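Local coordinates for indole-3-acetic acid-amido synthetase GH3.15 (Arabidopsis thaliana, PDB 6E1Q), which conjugates the auxin precursor indole-3-butyric acid to glutamine in an ATP-dependent reaction, and likewise acts on the herbicide 2,4-DB, at residues F144-R149 with Y199-C204; T194-Y199 with S247-D252. One frame throughout, in Å; residues are numbered along the deposited sequence.

How the interactions relate
Both contacts use helix 194-207 of the N-terminal GH3 domain, and their centres lie about 9 Å apart. Interaction 1 is fully buried: the middle of the helix meets the loop 144-149, which carries Tyr145 to the ligand pocket, through a glutamine set among aromatic rings. Interaction 2 buries more surface, 375 against 223 Å², but lies farther out, where the first turns of the helix meet the partly exposed loop 247-252 through one sound and one weak hydrogen bond to a single glutamine oxygen and an edge-to-face ring pair. The two also touch directly, Phe146 packing against Met198, and Cys200 against Ile250, while Tyr199 belongs to the helical side of both.

Interaction 1. Residues F144-R149 with Y199-C204; sequences FYFVTR and YCQLLC. With CFA ((2,4-dichlorophenoxy)acetic acid), chain C.
The amide oxygen OE1 of Gln201 receives a weak but nearly straight hydrogen bond from the backbone N of Tyr145, 3.4 Å long with an N-H...O angle of 166°. The rest of the amide sits among aromatic groups. Its NE2 comes to the edges of two rings, close to the plane of each, 3.3 Å from CD2 of Phe146 and 3.8 Å from CD1 of Phe144. The amide stands almost perpendicular to the Phe144 ring, at 87°, and is turned 46° from that of Phe146. Phe146 holds CG between its backbone N and carbonyl carbon, and its CD2 edge meets the amide nitrogen. Beyond the glutamine, CD2 of Leu202 rests 3.8 Å from CE1 of Phe144, an apolar touch continued by Val226 and Phe229 of helix 220-243. Tyr145 turns the other way: its CD1 lies 3.5 Å from chlorine CL4 of the bound (2,4-dichlorophenoxy)acetic acid, and its hydroxyl is hydrogen-bonded to Thr161. Gln201 thus lies against the backbone of a pocket residue, whose carbonyl O is hydrogen-bonded to Ser184 OG, a second-shell contact in which one weak polar bond is supplemented by close packing of a buried amide against ring edges.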
loop_
_atom_site.group_PDB
_atom_site.type_symbol
_atom_site.label_atom_id
_atom_site.label_comp_id
_atom_site.label_asym_id
_atom_site.label_seq_id
_atom_site.Cartn_x
_atom_site.Cartn_y
_atom_site.Cartn_z
ATOM N N PHE A 144 8.858 -9.706 1.057
ATOM C CA PHE A 144 7.843 -10.627 0.579
ATOM C C PHE A 144 7.130 -9.944 -0.575
ATOM O O PHE A 144 6.299 -9.061 -0.382
ATOM C CB PHE A 144 6.893 -11.016 1.704
ATOM C CG PHE A 144 7.578 -11.737 2.829
ATOM C CD1 PHE A 144 8.119 -12.990 2.627
ATOM C CD2 PHE A 144 7.700 -11.153 4.072
ATOM C CE1 PHE A 144 8.755 -13.664 3.648
ATOM C CE2 PHE A 144 8.335 -11.817 5.102
ATOM C CZ PHE A 144 8.861 -13.085 4.882
ATOM N N TYR A 145 7.462 -10.362 -1.782
ATOM C CA TYR A 145 6.920 -9.737 -2.972
ATOM C C TYR A 145 7.151 -10.703 -4.105
ATOM O O TYR A 145 8.272 -11.191 -4.265
ATOM C CB TYR A 145 7.620 -8.409 -3.293
ATOM C CG TYR A 145 6.971 -7.706 -4.471
ATOM C CD1 TYR A 145 5.848 -6.919 -4.282
ATOM C CD2 TYR A 145 7.458 -7.856 -5.770
ATOM C CE1 TYR A 145 5.239 -6.278 -5.334
ATOM C CE2 TYR A 145 6.837 -7.219 -6.845
ATOM C CZ TYR A 145 5.723 -6.435 -6.612
ATOM O OH TYR A 145 5.067 -5.777 -7.631
ATOM N N PHE A 146 6.122 -10.968 -4.896
ATOM C CA PHE A 146 6.399 -11.665 -6.139
ATOM C C PHE A 146 5.350 -11.287 -7.176
ATOM O O PHE A 146 4.262 -10.822 -6.845
ATOM C CB PHE A 146 6.507 -13.186 -5.940
ATOM C CG PHE A 146 5.408 -13.791 -5.112
ATOM C CD1 PHE A 146 4.155 -14.030 -5.661
ATOM C CD2 PHE A 146 5.645 -14.170 -3.797
ATOM C CE1 PHE A 146 3.149 -14.617 -4.908
ATOM C CE2 PHE A 146 4.636 -14.754 -3.036
ATOM C CZ PHE A 146 3.390 -14.976 -3.593
ATOM N N VAL A 147 5.721 -11.450 -8.442
ATOM C CA VAL A 147 4.884 -11.070 -9.572
ATOM C C VAL A 147 4.505 -12.323 -10.354
ATOM O O VAL A 147 5.336 -13.217 -10.552
ATOM C CB VAL A 147 5.595 -10.037 -10.470
ATOM C CG1 VAL A 147 6.987 -10.507 -10.821
ATOM C CG2 VAL A 147 4.808 -9.820 -11.737
ATOM N N THR A 148 3.246 -12.386 -10.790
ATOM C CA THR A 148 2.701 -13.571 -11.438
ATOM C C THR A 148 2.535 -13.422 -12.942
ATOM O O THR A 148 2.311 -14.432 -13.622
ATOM C CB THR A 148 1.345 -13.942 -10.821
ATOM O OG1 THR A 148 0.373 -12.938 -11.145
ATOM C CG2 THR A 148 1.475 -14.046 -9.314
ATOM N N ARG A 149 2.631 -12.204 -13.471
ATOM C CA ARG A 149 2.603 -11.969 -14.906
ATOM C C ARG A 149 3.012 -10.528 -15.181
ATOM O O ARG A 149 2.999 -9.665 -14.291
ATOM C CB ARG A 149 1.220 -12.259 -15.515
ATOM C CG ARG A 149 0.163 -11.285 -15.070
ATOM C CD ARG A 149 -1.187 -11.472 -15.769
ATOM N NE ARG A 149 -1.951 -10.240 -15.583
ATOM C CZ ARG A 149 -3.263 -10.111 -15.744
ATOM N NH1 ARG A 149 -4.007 -11.152 -16.107
ATOM N NH2 ARG A 149 -3.828 -8.925 -15.523
ATOM N N TYR A 199 6.314 -20.467 -1.646
ATOM C CA TYR A 199 7.060 -21.534 -0.984
ATOM C C TYR A 199 8.566 -21.286 -1.073
ATOM O O TYR A 199 9.283 -21.369 -0.068
ATOM C CB TYR A 199 6.670 -22.896 -1.587
ATOM C CG TYR A 199 7.305 -24.100 -0.884
ATOM C CD1 TYR A 199 8.597 -24.503 -1.188
ATOM C CD2 TYR A 199 6.609 -24.813 0.097
ATOM C CE1 TYR A 199 9.184 -25.601 -0.546
ATOM C CE2 TYR A 199 7.186 -25.905 0.745
ATOM C CZ TYR A 199 8.475 -26.292 0.418
ATOM O OH TYR A 199 9.063 -27.373 1.045
ATOM N N CYS A 200 9.068 -20.953 -2.265
ATOM C CA CYS A 200 10.515 -20.792 -2.417
ATOM C C CYS A 200 11.020 -19.569 -1.670
ATOM O O CYS A 200 12.109 -19.593 -1.080
ATOM C CB CYS A 200 10.883 -20.698 -3.895
ATOM S SG CYS A 200 10.540 -22.240 -4.791
ATOM N N GLN A 201 10.247 -18.485 -1.707
ATOM C CA GLN A 201 10.629 -17.259 -1.018
ATOM C C GLN A 201 10.690 -17.461 0.495
ATOM O O GLN A 201 11.588 -16.938 1.163
ATOM C CB GLN A 201 9.636 -16.168 -1.427
ATOM C CG GLN A 201 9.207 -15.179 -0.393
ATOM C CD GLN A 201 8.630 -13.929 -1.055
ATOM O OE1 GLN A 201 9.360 -13.126 -1.630
ATOM N NE2 GLN A 201 7.306 -13.795 -1.019
ATOM N N LEU A 202 9.751 -18.224 1.056
ATOM C CA LEU A 202 9.796 -18.495 2.492
ATOM C C LEU A 202 10.922 -19.476 2.830
ATOM O O LEU A 202 11.607 -19.326 3.850
ATOM C CB LEU A 202 8.436 -19.030 2.965
ATOM C CG LEU A 202 7.371 -17.965 3.303
ATOM C CD1 LEU A 202 5.986 -18.602 3.494
ATOM C CD2 LEU A 202 7.750 -17.196 4.568
ATOM N N LEU A 203 11.135 -20.487 1.988
ATOM C CA LEU A 203 12.253 -21.396 2.224
ATOM C C LEU A 203 13.580 -20.633 2.241
ATOM O O LEU A 203 14.388 -20.801 3.162
ATOM C CB LEU A 203 12.253 -22.498 1.167
ATOM C CG LEU A 203 13.411 -23.498 1.192
ATOM C CD1 LEU A 203 13.390 -24.210 2.511
ATOM C CD2 LEU A 203 13.188 -24.493 0.082
ATOM N N CYS A 204 13.787 -19.730 1.267
ATOM C CA CYS A 204 14.987 -18.891 1.287
ATOM C C CYS A 204 15.043 -17.992 2.522
ATOM O O CYS A 204 16.108 -17.838 3.149
ATOM C CB CYS A 204 15.067 -18.055 0.014
ATOM S SG CYS A 204 15.443 -19.111 -1.423
HETATM C C1 CFA C . 11.860 -2.820 2.599
HETATM C C2 CFA C . 11.466 -1.469 2.009
HETATM C "C1'" CFA C . 9.405 -2.135 1.007
HETATM C "C2'" CFA C . 8.021 -2.077 0.920
HETATM C "C3'" CFA C . 7.366 -2.862 0.003
HETATM C "C4'" CFA C . 8.083 -3.697 -0.815
HETATM C "C5'" CFA C . 9.453 -3.765 -0.748
HETATM CL CL3 CFA C . 7.030 -1.017 1.959
HETATM C "C6'" CFA C . 10.112 -2.977 0.164
HETATM O O1 CFA C . 12.992 -3.310 2.353
HETATM O O2 CFA C . 11.039 -3.448 3.308
HETATM O "O1'" CFA C . 10.074 -1.336 1.942
HETATM CL CL4 CFA C . 7.209 -4.695 -1.976
#

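Interaction 2. Residues T194-Y199 with S247-D252; sequences TTQSMY and SDWITD
Trp249 presents the edge of its six-membered ring to one face of Tyr199 in a T-shaped pair, with centroids 5.2 Å apart and planes at 71°. Its CZ2 is the atom over the tyrosine, off centre toward the rim and 3.7 Å from Tyr199 CD2. At the indole's own edge, in its plane, lies the backbone O of Thr195, while CG1 of Ile250 covers part of one indole face. CG2 of Thr195 and CG of Gln196 approach the same six-membered ring obliquely, the latter 3.6 Å from CZ3. Tyr199 reaches the loop with CG anti to its backbone N (chi1 -175°), and its CD1 packs tightly on CD1 of Ile250 at 3.3 Å.

Gln196 runs past the indole in the opposite sense, its chain extended, to place OE1 where two successive backbone N-H groups converge. Asp252 N donates to Gln196 OE1 at 2.9 Å, in the carbonyl plane and on a lone pair; Thr251 N adds a weak, more bent bond to the same OE1, 3.0 Å long. NE2 is held by Asp193, which fixes the rotation of the amide. With an alanine in place of Gln196, both loop N-H groups would probably lose this acceptor and a gap would open beside the indole.

Glu236 of helix 220-243 accepts hydrogen bonds from Trp249 NE1 and Ser247 OG, and Asn240 bonds the hydroxyl of Tyr199, so that helix secures both partners of the ring pair. The loop itself combines a type I beta turn, Ser247 to Ile250, with a helix N-cap: Asp252 OD2 accepts a hydrogen bond from Cys255 N at the start of helix 253-258.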
loop_
_atom_site.group_PDB
_atom_site.type_symbol
_atom_site.label_atom_id
_atom_site.label_comp_id
_atom_site.label_asym_id
_atom_site.label_seq_id
_atom_site.Cartn_x
_atom_site.Cartn_y
_atom_site.Cartn_z
ATOM N N THR A 194 1.560 -19.065 -7.726
ATOM C CA THR A 194 1.882 -18.352 -6.497
ATOM C C THR A 194 2.206 -19.316 -5.363
ATOM O O THR A 194 2.899 -18.939 -4.415
ATOM C CB THR A 194 0.731 -17.426 -6.077
ATOM O OG1 THR A 194 -0.375 -18.222 -5.640
ATOM C CG2 THR A 194 0.275 -16.572 -7.238
ATOM N N THR A 195 1.711 -20.554 -5.430
ATOM C CA THR A 195 2.064 -21.515 -4.395
ATOM C C THR A 195 3.551 -21.842 -4.440
ATOM O O THR A 195 4.206 -21.905 -3.393
ATOM C CB THR A 195 1.209 -22.773 -4.525
ATOM O OG1 THR A 195 -0.159 -22.421 -4.319
ATOM C CG2 THR A 195 1.603 -23.832 -3.487
ATOM N N GLN A 196 4.111 -22.033 -5.641
ATOM C CA GLN A 196 5.544 -22.294 -5.750
ATOM C C GLN A 196 6.358 -21.073 -5.362
ATOM O O GLN A 196 7.391 -21.188 -4.686
ATOM C CB GLN A 196 5.912 -22.719 -7.168
ATOM C CG GLN A 196 5.267 -24.009 -7.606
ATOM C CD GLN A 196 5.815 -24.489 -8.926
ATOM O OE1 GLN A 196 7.031 -24.645 -9.096
ATOM N NE2 GLN A 196 4.922 -24.715 -9.876
ATOM N N SER A 197 5.914 -19.890 -5.790
ATOM C CA SER A 197 6.702 -18.695 -5.526
ATOM C C SER A 197 6.719 -18.367 -4.032
ATOM O O SER A 197 7.784 -18.081 -3.467
ATOM C CB SER A 197 6.164 -17.518 -6.346
ATOM O OG SER A 197 4.835 -17.216 -5.954
ATOM N N MET A 198 5.555 -18.406 -3.370
ATOM C CA MET A 198 5.541 -18.162 -1.924
ATOM C C MET A 198 6.369 -19.216 -1.181
ATOM O O MET A 198 7.068 -18.905 -0.204
ATOM C CB MET A 198 4.101 -18.152 -1.409
ATOM C CG MET A 198 3.999 -18.061 0.117
ATOM S SD MET A 198 4.509 -16.418 0.715
ATOM C CE MET A 198 2.985 -15.498 0.416
ATOM N N TYR A 199 6.314 -20.467 -1.646
ATOM C CA TYR A 199 7.060 -21.534 -0.984
ATOM C C TYR A 199 8.566 -21.286 -1.073
ATOM O O TYR A 199 9.283 -21.369 -0.068
ATOM C CB TYR A 199 6.670 -22.896 -1.587
ATOM C CG TYR A 199 7.305 -24.100 -0.884
ATOM C CD1 TYR A 199 8.597 -24.503 -1.188
ATOM C CD2 TYR A 199 6.609 -24.813 0.097
ATOM C CE1 TYR A 199 9.184 -25.601 -0.546
ATOM C CE2 TYR A 199 7.186 -25.905 0.745
ATOM C CZ TYR A 199 8.475 -26.292 0.418
ATOM O OH TYR A 199 9.063 -27.373 1.045
ATOM N N SER A 247 11.494 -29.906 -2.299
ATOM C CA SER A 247 10.361 -30.781 -2.615
ATOM C C SER A 247 10.152 -30.851 -4.125
ATOM O O SER A 247 10.259 -29.843 -4.832
ATOM C CB SER A 247 9.076 -30.293 -1.930
ATOM O OG SER A 247 9.155 -30.362 -0.511
ATOM N N ASP A 248 9.859 -32.052 -4.627
ATOM C CA ASP A 248 9.904 -32.242 -6.073
ATOM C C ASP A 248 8.677 -31.698 -6.805
ATOM O O ASP A 248 8.685 -31.686 -8.038
ATOM C CB ASP A 248 10.124 -33.724 -6.421
ATOM C CG ASP A 248 8.993 -34.630 -5.952
ATOM O OD1 ASP A 248 8.116 -34.171 -5.195
ATOM O OD2 ASP A 248 8.991 -35.819 -6.356
ATOM N N TRP A 249 7.644 -31.228 -6.101
ATOM C CA TRP A 249 6.529 -30.567 -6.778
ATOM C C TRP A 249 6.846 -29.133 -7.182
ATOM O O TRP A 249 6.014 -28.485 -7.826
ATOM C CB TRP A 249 5.266 -30.575 -5.909
ATOM C CG TRP A 249 5.373 -29.745 -4.630
ATOM C CD1 TRP A 249 5.778 -30.183 -3.395
ATOM C CD2 TRP A 249 5.053 -28.352 -4.471
ATOM N NE1 TRP A 249 5.735 -29.150 -2.487
ATOM C CE2 TRP A 249 5.288 -28.018 -3.120
ATOM C CE3 TRP A 249 4.595 -27.355 -5.343
ATOM C CZ2 TRP A 249 5.090 -26.732 -2.625
ATOM C CZ3 TRP A 249 4.396 -26.087 -4.848
ATOM C CH2 TRP A 249 4.640 -25.785 -3.501
ATOM N N ILE A 250 8.005 -28.604 -6.814
ATOM C CA ILE A 250 8.434 -27.306 -7.317
ATOM C C ILE A 250 9.110 -27.560 -8.657
ATOM O O ILE A 250 10.208 -28.122 -8.718
ATOM C CB ILE A 250 9.351 -26.594 -6.322
ATOM C CG1 ILE A 250 8.512 -26.195 -5.112
ATOM C CG2 ILE A 250 9.973 -25.313 -6.919
ATOM C CD1 ILE A 250 9.242 -26.364 -3.861
ATOM N N THR A 251 8.414 -27.202 -9.736
ATOM C CA THR A 251 8.890 -27.396 -11.099
ATOM C C THR A 251 9.358 -26.103 -11.747
ATOM O O THR A 251 9.977 -26.151 -12.813
ATOM C CB THR A 251 7.782 -28.009 -11.960
ATOM O OG1 THR A 251 6.580 -27.243 -11.794
ATOM C CG2 THR A 251 7.513 -29.443 -11.537
ATOM N N ASP A 252 9.068 -24.960 -11.133
ATOM C CA ASP A 252 9.448 -23.678 -11.707
ATOM C C ASP A 252 10.960 -23.566 -11.840
ATOM O O ASP A 252 11.694 -23.707 -10.856
ATOM C CB ASP A 252 8.928 -22.540 -10.842
ATOM C CG ASP A 252 9.432 -21.207 -11.316
ATOM O OD1 ASP A 252 8.813 -20.627 -12.234
ATOM O OD2 ASP A 252 10.482 -20.772 -10.805
#